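Local coordinates for putative alpha-galactosidase (Bacteroides fragilis, PDB 4NZJ), which probably hydrolyses terminal, non-reducing alpha-D-galactose residues of alpha-D-galactosides, as a member of glycosyl hydrolase family 27, at residues S346-W351 against P378-I383; E393-S398 against I403-L408; V415-R420 against V427-N432; L459-K462 against C468-Y471. All blocks are in the same frame, centred on the assembly; numbering follows the deposited sequence. Where two conformers were deposited one is given.

Followed from the N terminus, the four contacts close in series, and none nests in or crosses another. Contact 1 closes a 26-residue excursion that contains barrel strand 358-360 and helix 369-375, and brings two helices of the catalytic domain together. Contact 2 closes the first hairpin of the C-terminal domain. Contacts 3 and 4 each close a short connection between the two sheets of the beta sandwich, and their centres are about 6 Å apart because strands 413-419 and 468-473 are neighbours in one sheet and 425-430 and 458-463 pair in the other. Contact 1 joins the domains: Leu-350 touches Trp-404 and Phe-418, and Leu-380 touches Val-470.

Contact 1: S346-W351 against P378-I383; sequences SHFSLW and PDLIAI
Two helices at the C-terminal end of the catalytic TIM barrel domain meet where Phe-348 and Ser-349 of helix 341-353 face Leu-380 and Ile-381 of helix 378-384. Their local axes pass 9.5 Å apart at an angle of 33°, a spacing bridged by a few buried side chains with no hydrogen bond between the segments. Phe-348 carries most of the reach from its helix. Its CG lies opposite the backbone N about the first torsion (chi1 -173°), which lets the end of the ring extend to the second helix although CB does not point there. The ring presents its edge: CZ meets CG1 of Ile-381 at 3.9 Å, close to the ring plane, and CD2 lies 4.0 Å from CD1 of Leu-380. In the closed barrel, helix 341-353 belongs to the beta-alpha-beta crossover between strands 315-317 and 358-360, and helix 378-384 comes after the last of these strands, on the way to the C-terminal domain. Leu-380, whose CB points at the first helix, divides its two branches between neighbours. CD1 is shared by the Phe-348 ring and the hydroxyl of Ser-349, whose OG lies 3.4 Å away from it; CD2 turns instead to Val-470 of the beta sandwich. The Ser-349 hydroxyl is polar yet buried against this methyl, and its hydrogen-bonding need is met within its own helix, by the carbonyl of Lys-345. Tyr-136 also touches the Phe-348 side chain, while CB of Ser-349 rests on Cys-468.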
loop_
_atom_site.group_PDB
_atom_site.type_symbol
_atom_site.label_atom_id
_atom_site.label_comp_id
_atom_site.label_asym_id
_atom_site.label_seq_id
_atom_site.Cartn_x
_atom_site.Cartn_y
_atom_site.Cartn_z
ATOM N N SER A 346 -13.936 -2.439 -8.175
ATOM C CA SER A 346 -13.388 -1.388 -9.039
ATOM C C SER A 346 -12.478 -0.431 -8.262
ATOM O O SER A 346 -11.443 -0.002 -8.758
ATOM C CB SER A 346 -14.518 -0.617 -9.716
ATOM O OG SER A 346 -15.214 -1.471 -10.599
ATOM N N HIS A 347 -12.890 -0.092 -7.050
ATOM C CA HIS A 347 -12.091 0.705 -6.118
ATOM C C HIS A 347 -10.716 0.066 -5.909
ATOM O O HIS A 347 -9.691 0.720 -6.063
ATOM C CB HIS A 347 -12.898 0.855 -4.823
ATOM C CG HIS A 347 -12.128 1.313 -3.624
ATOM N ND1 HIS A 347 -11.279 2.399 -3.631
ATOM C CD2 HIS A 347 -12.152 0.868 -2.346
ATOM C CE1 HIS A 347 -10.780 2.574 -2.421
ATOM N NE2 HIS A 347 -11.305 1.668 -1.622
ATOM N N PHE A 348 -10.689 -1.235 -5.629
ATOM C CA PHE A 348 -9.416 -1.931 -5.473
ATOM C C PHE A 348 -8.598 -1.926 -6.778
ATOM O O PHE A 348 -7.398 -1.632 -6.771
ATOM C CB PHE A 348 -9.636 -3.363 -4.977
ATOM C CG PHE A 348 -8.361 -4.080 -4.641
ATOM C CD1 PHE A 348 -7.674 -3.789 -3.470
ATOM C CD2 PHE A 348 -7.823 -5.018 -5.512
ATOM C CE1 PHE A 348 -6.486 -4.431 -3.164
ATOM C CE2 PHE A 348 -6.642 -5.673 -5.200
ATOM C CZ PHE A 348 -5.972 -5.375 -4.032
ATOM N N SER A 349 -9.263 -2.246 -7.888
ATOM C CA SER A 349 -8.626 -2.308 -9.210
ATOM C C SER A 349 -7.943 -1.004 -9.584
ATOM O O SER A 349 -6.828 -1.007 -10.096
ATOM C CB SER A 349 -9.652 -2.664 -10.283
ATOM O OG SER A 349 -10.256 -3.908 -9.996
ATOM N N LEU A 350 -8.616 0.113 -9.331
ATOM C CA LEU A 350 -8.078 1.411 -9.719
ATOM C C LEU A 350 -6.963 1.864 -8.778
ATOM O O LEU A 350 -5.987 2.448 -9.224
ATOM C CB LEU A 350 -9.205 2.442 -9.829
ATOM C CG LEU A 350 -10.121 2.169 -11.043
ATOM C CD1 LEU A 350 -11.394 2.996 -10.974
ATOM C CD2 LEU A 350 -9.382 2.405 -12.361
ATOM N N TRP A 351 -7.092 1.579 -7.484
ATOM C CA TRP A 351 -5.976 1.802 -6.552
ATOM C C TRP A 351 -4.745 1.000 -7.023
ATOM O O TRP A 351 -3.610 1.478 -6.952
ATOM C CB TRP A 351 -6.371 1.402 -5.127
ATOM C CG TRP A 351 -6.885 2.523 -4.231
ATOM C CD1 TRP A 351 -6.430 2.818 -2.982
ATOM C CD2 TRP A 351 -7.936 3.470 -4.506
ATOM N NE1 TRP A 351 -7.133 3.866 -2.450
ATOM C CE2 TRP A 351 -8.055 4.298 -3.365
ATOM C CE3 TRP A 351 -8.790 3.699 -5.596
ATOM C CZ2 TRP A 351 -8.984 5.348 -3.287
ATOM C CZ3 TRP A 351 -9.721 4.739 -5.511
ATOM C CH2 TRP A 351 -9.804 5.551 -4.365
ATOM N N PRO A 378 -4.250 -11.706 -7.126
ATOM C CA PRO A 378 -2.802 -11.684 -7.379
ATOM C C PRO A 378 -2.375 -10.858 -8.594
ATOM O O PRO A 378 -1.314 -10.240 -8.565
ATOM C CB PRO A 378 -2.442 -13.157 -7.598
ATOM C CG PRO A 378 -3.627 -13.945 -7.163
ATOM C CD PRO A 378 -4.818 -13.056 -7.292
ATOM N N ASP A 379 -3.184 -10.877 -9.650
ATOM C CA ASP A 379 -2.870 -10.141 -10.874
ATOM C C ASP A 379 -2.939 -8.638 -10.652
ATOM O O ASP A 379 -2.081 -7.896 -11.132
ATOM C CB ASP A 379 -3.829 -10.525 -12.002
ATOM C CG ASP A 379 -3.544 -11.896 -12.582
ATOM O OD1 ASP A 379 -2.466 -12.459 -12.322
ATOM O OD2 ASP A 379 -4.408 -12.409 -13.316
ATOM N N LEU A 380 -3.963 -8.181 -9.940
ATOM C CA LEU A 380 -4.108 -6.751 -9.665
ATOM C C LEU A 380 -3.001 -6.249 -8.742
ATOM O O LEU A 380 -2.441 -5.186 -8.964
ATOM C CB LEU A 380 -5.479 -6.435 -9.077
ATOM C CG LEU A 380 -6.647 -6.558 -10.056
ATOM C CD1 LEU A 380 -7.965 -6.361 -9.329
ATOM C CD2 LEU A 380 -6.508 -5.555 -11.190
ATOM N N ILE A 381 -2.670 -7.028 -7.720
ATOM C CA ILE A 381 -1.566 -6.667 -6.840
ATOM C C ILE A 381 -0.240 -6.640 -7.605
ATOM O O ILE A 381 0.581 -5.736 -7.406
ATOM C CB ILE A 381 -1.499 -7.596 -5.619
ATOM C CG1 ILE A 381 -2.730 -7.352 -4.739
ATOM C CG2 ILE A 381 -0.213 -7.369 -4.835
ATOM C CD1 ILE A 381 -2.962 -8.424 -3.701
ATOM N N ALA A 382 -0.029 -7.610 -8.495
ATOM C CA ALA A 382 1.190 -7.635 -9.300
ATOM C C ALA A 382 1.316 -6.362 -10.149
ATOM O O ALA A 382 2.407 -5.824 -10.309
ATOM C CB ALA A 382 1.231 -8.872 -10.181
ATOM N N ILE A 383 0.195 -5.884 -10.671
ATOM C CA ILE A 383 0.165 -4.611 -11.385
ATOM C C ILE A 383 0.528 -3.446 -10.451
ATOM O O ILE A 383 1.398 -2.639 -10.786
ATOM C CB ILE A 383 -1.199 -4.386 -12.070
ATOM C CG1 ILE A 383 -1.329 -5.344 -13.262
ATOM C CG2 ILE A 383 -1.354 -2.938 -12.513
ATOM C CD1 ILE A 383 -2.727 -5.450 -13.828
#

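Contact 2: E393-S398 against I403-L408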
loop_
_atom_site.group_PDB
_atom_site.type_symbol
_atom_site.label_atom_id
_atom_site.label_comp_id
_atom_site.label_asym_id
_atom_site.label_seq_id
_atom_site.Cartn_x
_atom_site.Cartn_y
_atom_site.Cartn_z
ATOM N N GLU A 393 -2.320 6.554 -16.150
ATOM C CA GLU A 393 -2.958 7.760 -16.649
ATOM C C GLU A 393 -4.384 7.420 -17.029
ATOM O O GLU A 393 -4.647 6.334 -17.555
ATOM C CB GLU A 393 -2.228 8.277 -17.882
ATOM C CG GLU A 393 -0.869 8.892 -17.595
ATOM C CD GLU A 393 -0.129 9.255 -18.867
ATOM O OE1 GLU A 393 0.394 8.338 -19.532
ATOM O OE2 GLU A 393 -0.068 10.455 -19.206
ATOM N N ARG A 394 -5.304 8.346 -16.775
ATOM C CA ARG A 394 -6.660 8.203 -17.277
ATOM C C ARG A 394 -6.673 8.826 -18.665
ATOM O O ARG A 394 -6.894 10.031 -18.830
ATOM C CB ARG A 394 -7.681 8.851 -16.344
ATOM C CG ARG A 394 -9.117 8.639 -16.809
ATOM C CD ARG A 394 -10.121 9.231 -15.844
ATOM N NE ARG A 394 -9.969 10.677 -15.729
ATOM C CZ ARG A 394 -10.592 11.438 -14.828
ATOM N NH1 ARG A 394 -11.413 10.898 -13.941
ATOM N NH2 ARG A 394 -10.389 12.745 -14.812
ATOM N N SER A 395 -6.404 7.987 -19.662
ATOM C CA SER A 395 -6.244 8.432 -21.041
ATOM C C SER A 395 -7.543 8.940 -21.648
ATOM O O SER A 395 -7.527 9.834 -22.504
ATOM C CB SER A 395 -5.689 7.295 -21.898
ATOM O OG SER A 395 -4.439 6.861 -21.393
ATOM N N ILE A 396 -8.657 8.336 -21.247
ATOM C CA ILE A 396 -9.975 8.763 -21.685
ATOM C C ILE A 396 -10.934 8.799 -20.497
ATOM O O ILE A 396 -11.037 7.828 -19.750
ATOM C CB ILE A 396 -10.555 7.824 -22.770
ATOM C CG1 ILE A 396 -9.581 7.701 -23.945
ATOM C CG2 ILE A 396 -11.908 8.334 -23.250
ATOM C CD1 ILE A 396 -10.052 6.780 -25.052
ATOM N N ARG A 397 -11.625 9.925 -20.337
ATOM C CA ARG A 397 -12.756 10.024 -19.418
ATOM C C ARG A 397 -13.976 10.355 -20.257
ATOM O O ARG A 397 -14.235 11.520 -20.572
ATOM C CB ARG A 397 -12.544 11.106 -18.343
ATOM C CG ARG A 397 -13.600 11.031 -17.245
ATOM C CD ARG A 397 -13.794 12.327 -16.469
ATOM N NE ARG A 397 -14.738 12.085 -15.380
ATOM C CZ ARG A 397 -16.062 12.031 -15.512
ATOM N NH1 ARG A 397 -16.650 12.243 -16.685
ATOM N NH2 ARG A 397 -16.814 11.774 -14.444
ATOM N N SER A 398 -14.718 9.324 -20.646
ATOM C CA SER A 398 -15.886 9.509 -21.487
ATOM C C SER A 398 -17.119 9.733 -20.612
ATOM O O SER A 398 -17.027 9.772 -19.382
ATOM C CB SER A 398 -16.080 8.313 -22.437
ATOM O OG SER A 398 -16.645 7.200 -21.780
ATOM N N ILE A 403 -10.909 4.957 -19.495
ATOM C CA ILE A 403 -9.834 4.054 -19.894
ATOM C C ILE A 403 -8.565 4.525 -19.194
ATOM O O ILE A 403 -8.111 5.644 -19.437
ATOM C CB ILE A 403 -9.584 4.083 -21.416
ATOM C CG1 ILE A 403 -10.842 3.667 -22.180
ATOM C CG2 ILE A 403 -8.422 3.169 -21.786
ATOM C CD1 ILE A 403 -11.336 2.283 -21.831
ATOM N N TRP A 404 -8.016 3.685 -18.319
ATOM C CA TRP A 404 -6.773 3.978 -17.612
ATOM C C TRP A 404 -5.678 3.090 -18.180
ATOM O O TRP A 404 -5.925 1.927 -18.487
ATOM C CB TRP A 404 -6.915 3.692 -16.124
ATOM C CG TRP A 404 -7.868 4.565 -15.382
ATOM C CD1 TRP A 404 -9.230 4.501 -15.403
ATOM C CD2 TRP A 404 -7.529 5.599 -14.454
ATOM N NE1 TRP A 404 -9.763 5.452 -14.562
ATOM C CE2 TRP A 404 -8.739 6.134 -13.962
ATOM C CE3 TRP A 404 -6.319 6.132 -13.998
ATOM C CZ2 TRP A 404 -8.775 7.183 -13.037
ATOM C CZ3 TRP A 404 -6.355 7.175 -13.072
ATOM C CH2 TRP A 404 -7.576 7.686 -12.605
ATOM N N VAL A 405 -4.467 3.626 -18.293
ATOM C CA VAL A 405 -3.365 2.918 -18.940
ATOM C C VAL A 405 -2.105 3.021 -18.093
ATOM O O VAL A 405 -1.684 4.123 -17.731
ATOM C CB VAL A 405 -3.083 3.495 -20.336
ATOM C CG1 VAL A 405 -1.975 2.714 -21.028
ATOM C CG2 VAL A 405 -4.352 3.482 -21.172
ATOM N N LYS A 406 -1.508 1.869 -17.794
ATOM C CA LYS A 406 -0.316 1.783 -16.950
ATOM C C LYS A 406 0.786 1.011 -17.683
ATOM O O LYS A 406 0.689 -0.208 -17.830
ATOM C CB LYS A 406 -0.666 1.071 -15.638
ATOM C CG LYS A 406 0.389 1.131 -14.529
ATOM C CD LYS A 406 0.053 0.107 -13.453
ATOM C CE LYS A 406 0.669 0.397 -12.090
ATOM N NZ LYS A 406 2.147 0.531 -12.106
ATOM N N PRO A 407 1.841 1.706 -18.133
ATOM C CA PRO A 407 2.991 0.991 -18.688
ATOM C C PRO A 407 3.653 0.120 -17.625
ATOM O O PRO A 407 3.703 0.516 -16.465
ATOM C CB PRO A 407 3.933 2.122 -19.136
ATOM C CG PRO A 407 3.069 3.335 -19.230
ATOM C CD PRO A 407 2.035 3.165 -18.165
ATOM N N LEU A 408 4.124 -1.062 -18.018
ATOM C CA LEU A 408 4.755 -2.020 -17.103
ATOM C C LEU A 408 6.236 -2.192 -17.438
ATOM O O LEU A 408 6.669 -1.873 -18.543
ATOM C CB LEU A 408 4.043 -3.373 -17.175
ATOM C CG LEU A 408 2.532 -3.360 -16.921
ATOM C CD1 LEU A 408 1.937 -4.734 -17.184
ATOM C CD2 LEU A 408 2.221 -2.914 -15.500
HETATM O O HOH W 1 -0.023 5.649 -19.446
#
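Arg-394 lies across the indole of Trp-404, and its chain can be followed atom by atom. CB sits over the face of the six-membered ring, 3.6 Å from its centroid and only 4° off the normal, a CH-pi contact. CG moves toward the pyrrole nitrogen, 3.8 Å from CE2 of Trp-404 and near NE1, and CD comes 3.7 Å from CZ2. A turn at the third torsion (chi3 62°) then takes the tip off the indole, leaving the guanidinium plane 56° from that of the ring. NH1 ends in a salt bridge with Glu-301, and CD of Arg-397 covers one guanidinium face. The indole NE1 is held by Asp-402. On the other face of the sheet, OG of Ser-395 lies 3.4 Å from CG2 of Val-405, and a water bridges OE1 of Glu-393 to the carbonyl of Val-405. The backbones pair through Glu-393 and Val-405, which bond in both directions. Further on, Ile-403 O accepts from Ile-396 N at 3.3 Å and, weakly, from Ser-395 N, while Ile-403 N donates to Ile-396 O. Two residues thus face one, the signature of a classic beta bulge, here in the antiparallel hairpin at the edge of the C-terminal beta sandwich.

Contact 3: V415-R420 against V427-N432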
loop_
_atom_site.group_PDB
_atom_site.type_symbol
_atom_site.label_atom_id
_atom_site.label_comp_id
_atom_site.label_asym_id
_atom_site.label_seq_id
_atom_site.Cartn_x
_atom_site.Cartn_y
_atom_site.Cartn_z
ATOM N N VAL A 415 -4.347 -2.109 -19.138
ATOM C CA VAL A 415 -5.440 -1.242 -19.552
ATOM C C VAL A 415 -6.669 -1.592 -18.726
ATOM O O VAL A 415 -7.092 -2.746 -18.709
ATOM C CB VAL A 415 -5.744 -1.405 -21.056
ATOM C CG1 VAL A 415 -6.965 -0.582 -21.464
ATOM C CG2 VAL A 415 -4.530 -1.018 -21.889
ATOM N N ALA A 416 -7.235 -0.600 -18.044
ATOM C CA ALA A 416 -8.445 -0.800 -17.252
ATOM C C ALA A 416 -9.595 -0.040 -17.887
ATOM O O ALA A 416 -9.488 1.166 -18.113
ATOM C CB ALA A 416 -8.235 -0.327 -15.825
ATOM N N CYS A 417 -10.681 -0.753 -18.172
ATOM C CA CYS A 417 -11.909 -0.157 -18.683
ATOM C C CYS A 417 -12.894 -0.095 -17.536
ATOM O O CYS A 417 -13.320 -1.129 -17.032
ATOM C CB CYS A 417 -12.482 -0.999 -19.817
ATOM S SG CYS A 417 -11.338 -1.263 -21.184
ATOM N N PHE A 418 -13.232 1.117 -17.108
ATOM C CA PHE A 418 -14.004 1.310 -15.892
ATOM C C PHE A 418 -15.319 1.997 -16.187
ATOM O O PHE A 418 -15.349 3.142 -16.626
ATOM C CB PHE A 418 -13.184 2.119 -14.892
ATOM C CG PHE A 418 -13.966 2.608 -13.705
ATOM C CD1 PHE A 418 -14.801 1.754 -12.992
ATOM C CD2 PHE A 418 -13.843 3.932 -13.279
ATOM C CE1 PHE A 418 -15.504 2.210 -11.887
ATOM C CE2 PHE A 418 -14.546 4.393 -12.179
ATOM C CZ PHE A 418 -15.377 3.533 -11.482
ATOM N N ASN A 419 -16.401 1.264 -15.966
ATOM C CA ASN A 419 -17.746 1.775 -16.121
ATOM C C ASN A 419 -18.192 2.499 -14.855
ATOM O O ASN A 419 -18.456 1.867 -13.841
ATOM C CB ASN A 419 -18.701 0.619 -16.430
ATOM C CG ASN A 419 -20.119 1.080 -16.665
ATOM O OD1 ASN A 419 -20.366 2.255 -16.924
ATOM N ND2 ASN A 419 -21.065 0.148 -16.595
ATOM N N ARG A 420 -18.268 3.827 -14.920
ATOM C CA ARG A 420 -18.790 4.636 -13.814
ATOM C C ARG A 420 -20.291 4.485 -13.636
ATOM O O ARG A 420 -20.804 4.647 -12.529
ATOM C CB ARG A 420 -18.521 6.121 -14.061
ATOM C CG ARG A 420 -17.431 6.712 -13.210
ATOM C CD ARG A 420 -17.176 8.147 -13.642
ATOM N NE ARG A 420 -16.373 8.161 -14.860
ATOM C CZ ARG A 420 -16.792 8.512 -16.076
ATOM N NH1 ARG A 420 -18.032 8.924 -16.303
ATOM N NH2 ARG A 420 -15.940 8.451 -17.092
ATOM N N VAL A 427 -17.474 -1.272 -24.135
ATOM C CA VAL A 427 -16.321 -0.533 -24.630
ATOM C C VAL A 427 -15.656 -1.361 -25.724
ATOM O O VAL A 427 -15.358 -2.537 -25.520
ATOM C CB VAL A 427 -15.308 -0.259 -23.502
ATOM C CG1 VAL A 427 -14.094 0.496 -24.032
ATOM C CG2 VAL A 427 -15.976 0.513 -22.369
ATOM N N ILE A 428 -15.439 -0.754 -26.885
ATOM C CA ILE A 428 -14.738 -1.420 -27.981
ATOM C C ILE A 428 -13.313 -0.884 -28.039
ATOM O O ILE A 428 -13.084 0.247 -28.464
ATOM C CB ILE A 428 -15.437 -1.207 -29.339
ATOM C CG1 ILE A 428 -16.900 -1.662 -29.264
ATOM C CG2 ILE A 428 -14.702 -1.971 -30.436
ATOM C CD1 ILE A 428 -17.727 -1.293 -30.474
ATOM N N LEU A 429 -12.360 -1.687 -27.583
ATOM C CA LEU A 429 -10.956 -1.325 -27.690
ATOM C C LEU A 429 -10.481 -1.682 -29.093
ATOM O O LEU A 429 -10.751 -2.776 -29.585
ATOM C CB LEU A 429 -10.116 -2.053 -26.636
ATOM C CG LEU A 429 -10.435 -1.754 -25.170
ATOM C CD1 LEU A 429 -9.604 -2.646 -24.257
ATOM C CD2 LEU A 429 -10.187 -0.287 -24.862
ATOM N N ASN A 430 -9.814 -0.741 -29.748
ATOM C CA ASN A 430 -9.212 -0.991 -31.054
ATOM C C ASN A 430 -7.855 -0.294 -31.140
ATOM O O ASN A 430 -7.424 0.334 -30.177
ATOM C CB ASN A 430 -10.161 -0.569 -32.181
ATOM C CG ASN A 430 -10.528 0.903 -32.128
ATOM O OD1 ASN A 430 -9.660 1.769 -32.048
ATOM N ND2 ASN A 430 -11.822 1.194 -32.193
ATOM N N GLU A 431 -7.185 -0.417 -32.285
ATOM C CA GLU A 431 -5.845 0.152 -32.433
ATOM C C GLU A 431 -5.833 1.680 -32.333
ATOM O O GLU A 431 -4.780 2.274 -32.114
ATOM C CB GLU A 431 -5.188 -0.312 -33.736
ATOM C CG GLU A 431 -4.547 -1.686 -33.620
ATOM C CD GLU A 431 -3.797 -2.092 -34.872
ATOM O OE1 GLU A 431 -4.274 -1.786 -35.982
ATOM O OE2 GLU A 431 -2.729 -2.726 -34.743
ATOM N N ASN A 432 -7.000 2.312 -32.471
ATOM C CA ASN A 432 -7.105 3.767 -32.324
ATOM C C ASN A 432 -7.577 4.259 -30.954
ATOM O O ASN A 432 -7.673 5.466 -30.737
ATOM C CB ASN A 432 -8.012 4.346 -33.412
ATOM C CG ASN A 432 -7.430 4.190 -34.801
ATOM O OD1 ASN A 432 -6.214 4.206 -34.989
ATOM N ND2 ASN A 432 -8.298 4.047 -35.782
#
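Cys-417 and Leu-429 meet between the two sheets of the C-terminal beta sandwich, the first on strand 413-419 and the second on strand 425-430. The strands run nearly antiparallel, at 159°, yet their axes stay 9.5 Å apart: this is face-to-face packing of sheets, and no hydrogen bond joins the two segments. The apolar contacts centre on the sulfur. Cys-417 SG approaches the forked end of Leu-429, lying 3.8 Å from CD1 and 4.0 Å from CD2, so both branches of the leucine bear on one atom. With SG beside its own backbone N (chi1 -57°), the sulfur reaches between Leu-429 and Val-427. A looser approach, 4.3 Å from SG to Val-427 CG1, adds a second residue of the opposing strand. Val-415, two residues before the cysteine and pointing the same way, meets Leu-429 through CG1 and CD1 at 4.4 Å. Ile-403 also touches Cys-417, and Val-461 and Phe-473 touch Leu-429, which extends this buried layer to either segment's neighbouring strands.

The polar interactions lie within the sheets and at the strand ends. Val-415 and Cys-417 form backbone bonds with Tyr-471 and Lys-469 in the adjoining strand. Asn-419 is buried, but its amide is well used: ND2 bonds to the carbonyls of Ser-423 and Ala-464, and OD1 to Ala-421 N. Within 427-432 the chain bends in an Asx turn, where Asn-430 OD1 receives Asn-432 N at 2.7 Å on a lone pair in the plane of the side-chain carbonyl.

Contact 4: L459-K462 against C468-Y471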
loop_
_atom_site.group_PDB
_atom_site.type_symbol
_atom_site.label_atom_id
_atom_site.label_comp_id
_atom_site.label_asym_id
_atom_site.label_seq_id
_atom_site.Cartn_x
_atom_site.Cartn_y
_atom_site.Cartn_z
ATOM N N LEU A 459 -11.153 -5.539 -29.400
ATOM C CA LEU A 459 -11.588 -6.285 -28.231
ATOM C C LEU A 459 -12.862 -5.661 -27.674
ATOM O O LEU A 459 -12.872 -4.492 -27.284
ATOM C CB LEU A 459 -10.493 -6.304 -27.161
ATOM C CG LEU A 459 -10.796 -7.082 -25.878
ATOM C CD1 LEU A 459 -11.019 -8.556 -26.169
ATOM C CD2 LEU A 459 -9.663 -6.897 -24.882
ATOM N N ILE A 460 -13.933 -6.448 -27.660
ATOM C CA ILE A 460 -15.209 -6.009 -27.111
ATOM C C ILE A 460 -15.202 -6.256 -25.606
ATOM O O ILE A 460 -15.032 -7.388 -25.154
ATOM C CB ILE A 460 -16.395 -6.744 -27.770
ATOM C CG1 ILE A 460 -16.415 -6.477 -29.278
ATOM C CG2 ILE A 460 -17.714 -6.310 -27.143
ATOM C CD1 ILE A 460 -17.478 -7.254 -30.031
ATOM N N VAL A 461 -15.376 -5.187 -24.833
ATOM C CA VAL A 461 -15.370 -5.260 -23.382
ATOM C C VAL A 461 -16.768 -4.947 -22.860
ATOM O O VAL A 461 -17.256 -3.829 -23.025
ATOM C CB VAL A 461 -14.354 -4.267 -22.787
ATOM C CG1 VAL A 461 -14.374 -4.309 -21.268
ATOM C CG2 VAL A 461 -12.960 -4.558 -23.328
ATOM N N LYS A 462 -17.411 -5.952 -22.264
ATOM C CA LYS A 462 -18.760 -5.818 -21.720
ATOM C C LYS A 462 -18.672 -5.576 -20.223
ATOM O O LYS A 462 -18.107 -6.392 -19.494
ATOM C CB LYS A 462 -19.573 -7.087 -21.989
ATOM C CG LYS A 462 -19.856 -7.352 -23.456
ATOM C CD LYS A 462 -20.770 -6.286 -24.032
ATOM C CE LYS A 462 -21.362 -6.708 -25.363
ATOM N NZ LYS A 462 -22.296 -5.679 -25.901
ATOM N N CYS A 468 -15.063 -2.704 -13.466
ATOM C CA CYS A 468 -13.774 -2.422 -14.058
ATOM C C CYS A 468 -13.168 -3.741 -14.515
ATOM O O CYS A 468 -12.989 -4.652 -13.698
ATOM C CB CYS A 468 -12.873 -1.761 -13.030
ATOM S SG CYS A 468 -11.262 -1.271 -13.668
ATOM N N LYS A 469 -12.911 -3.868 -15.814
ATOM C CA LYS A 469 -12.185 -5.020 -16.341
ATOM C C LYS A 469 -10.801 -4.581 -16.773
ATOM O O LYS A 469 -10.630 -3.501 -17.353
ATOM C CB LYS A 469 -12.926 -5.673 -17.503
ATOM C CG LYS A 469 -14.122 -6.497 -17.062
ATOM C CD LYS A 469 -14.808 -7.170 -18.236
ATOM C CE LYS A 469 -15.957 -8.043 -17.766
ATOM N NZ LYS A 469 -16.625 -8.745 -18.887
ATOM N N VAL A 470 -9.816 -5.423 -16.485
ATOM C CA VAL A 470 -8.420 -5.096 -16.731
ATOM C C VAL A 470 -7.788 -6.114 -17.674
ATOM O O VAL A 470 -8.084 -7.320 -17.622
ATOM C CB VAL A 470 -7.627 -5.028 -15.407
ATOM C CG1 VAL A 470 -6.166 -4.671 -15.654
ATOM C CG2 VAL A 470 -8.273 -4.036 -14.452
ATOM N N TYR A 471 -6.923 -5.604 -18.543
ATOM C CA TYR A 471 -6.242 -6.380 -19.560
ATOM C C TYR A 471 -4.780 -5.973 -19.604
ATOM O O TYR A 471 -4.443 -4.848 -19.247
ATOM C CB TYR A 471 -6.882 -6.116 -20.923
ATOM C CG TYR A 471 -8.359 -6.415 -20.959
ATOM C CD1 TYR A 471 -9.288 -5.469 -20.540
ATOM C CD2 TYR A 471 -8.828 -7.655 -21.381
ATOM C CE1 TYR A 471 -10.643 -5.746 -20.553
ATOM C CE2 TYR A 471 -10.185 -7.939 -21.398
ATOM C CZ TYR A 471 -11.085 -6.976 -20.981
ATOM O OH TYR A 471 -12.435 -7.238 -20.991
HETATM O O HOH W 2 -13.459 -8.928 -22.925
HETATM O O HOH W 3 -16.200 -8.510 -21.868
#
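Tyr-471 and Leu-459 are brought together by different first torsions: the tyrosine CG lies opposite its carbonyl carbon and beside its N, whereas the leucine CG stands opposite N (chi1 -179°). From there Leu-459 carries CD2 over one face of the phenol ring, 3.9 Å from the centroid and 24° off the normal, in a CH-pi contact displaced toward the rim beside CD2 and CE2 of Tyr-471. Val-461 comes from the opposite direction to the tyrosine side chain and meets its far end. Both its methyls reach the hydroxyl end from the side of the ring that Leu-459 covers, CG1 at 3.5 Å from Tyr-471 OH and Val-461 CG2 at 3.8 Å from Tyr-471 CE1. These residues project between strand 458-463 of the two-stranded sheet and strand 468-473 of the larger one, whose local axes are 8.6 Å apart, so the ring fills part of the interior of the C-terminal beta sandwich. Its hydroxyl nevertheless has a polar outlet: a water 2.8 Å from Tyr-471 OH also donates to the carbonyl of Ile-460. Lys-469 makes the direct polar link. Extended beyond CG, its chain passes CD by Val-461 CG1 and delivers NZ to Lys-462 O at 2.8 Å, in the carbonyl plane, with a C=O...N angle of 156°. A second water accepts from both Lys-469 NZ and Lys-462 N, closing a bonded cycle through the N and O of Lys-462. With a charged amine as donor, the C=O of Lys-462 is probably polarised, and this bond between the sheets may be stronger than one between two peptide groups.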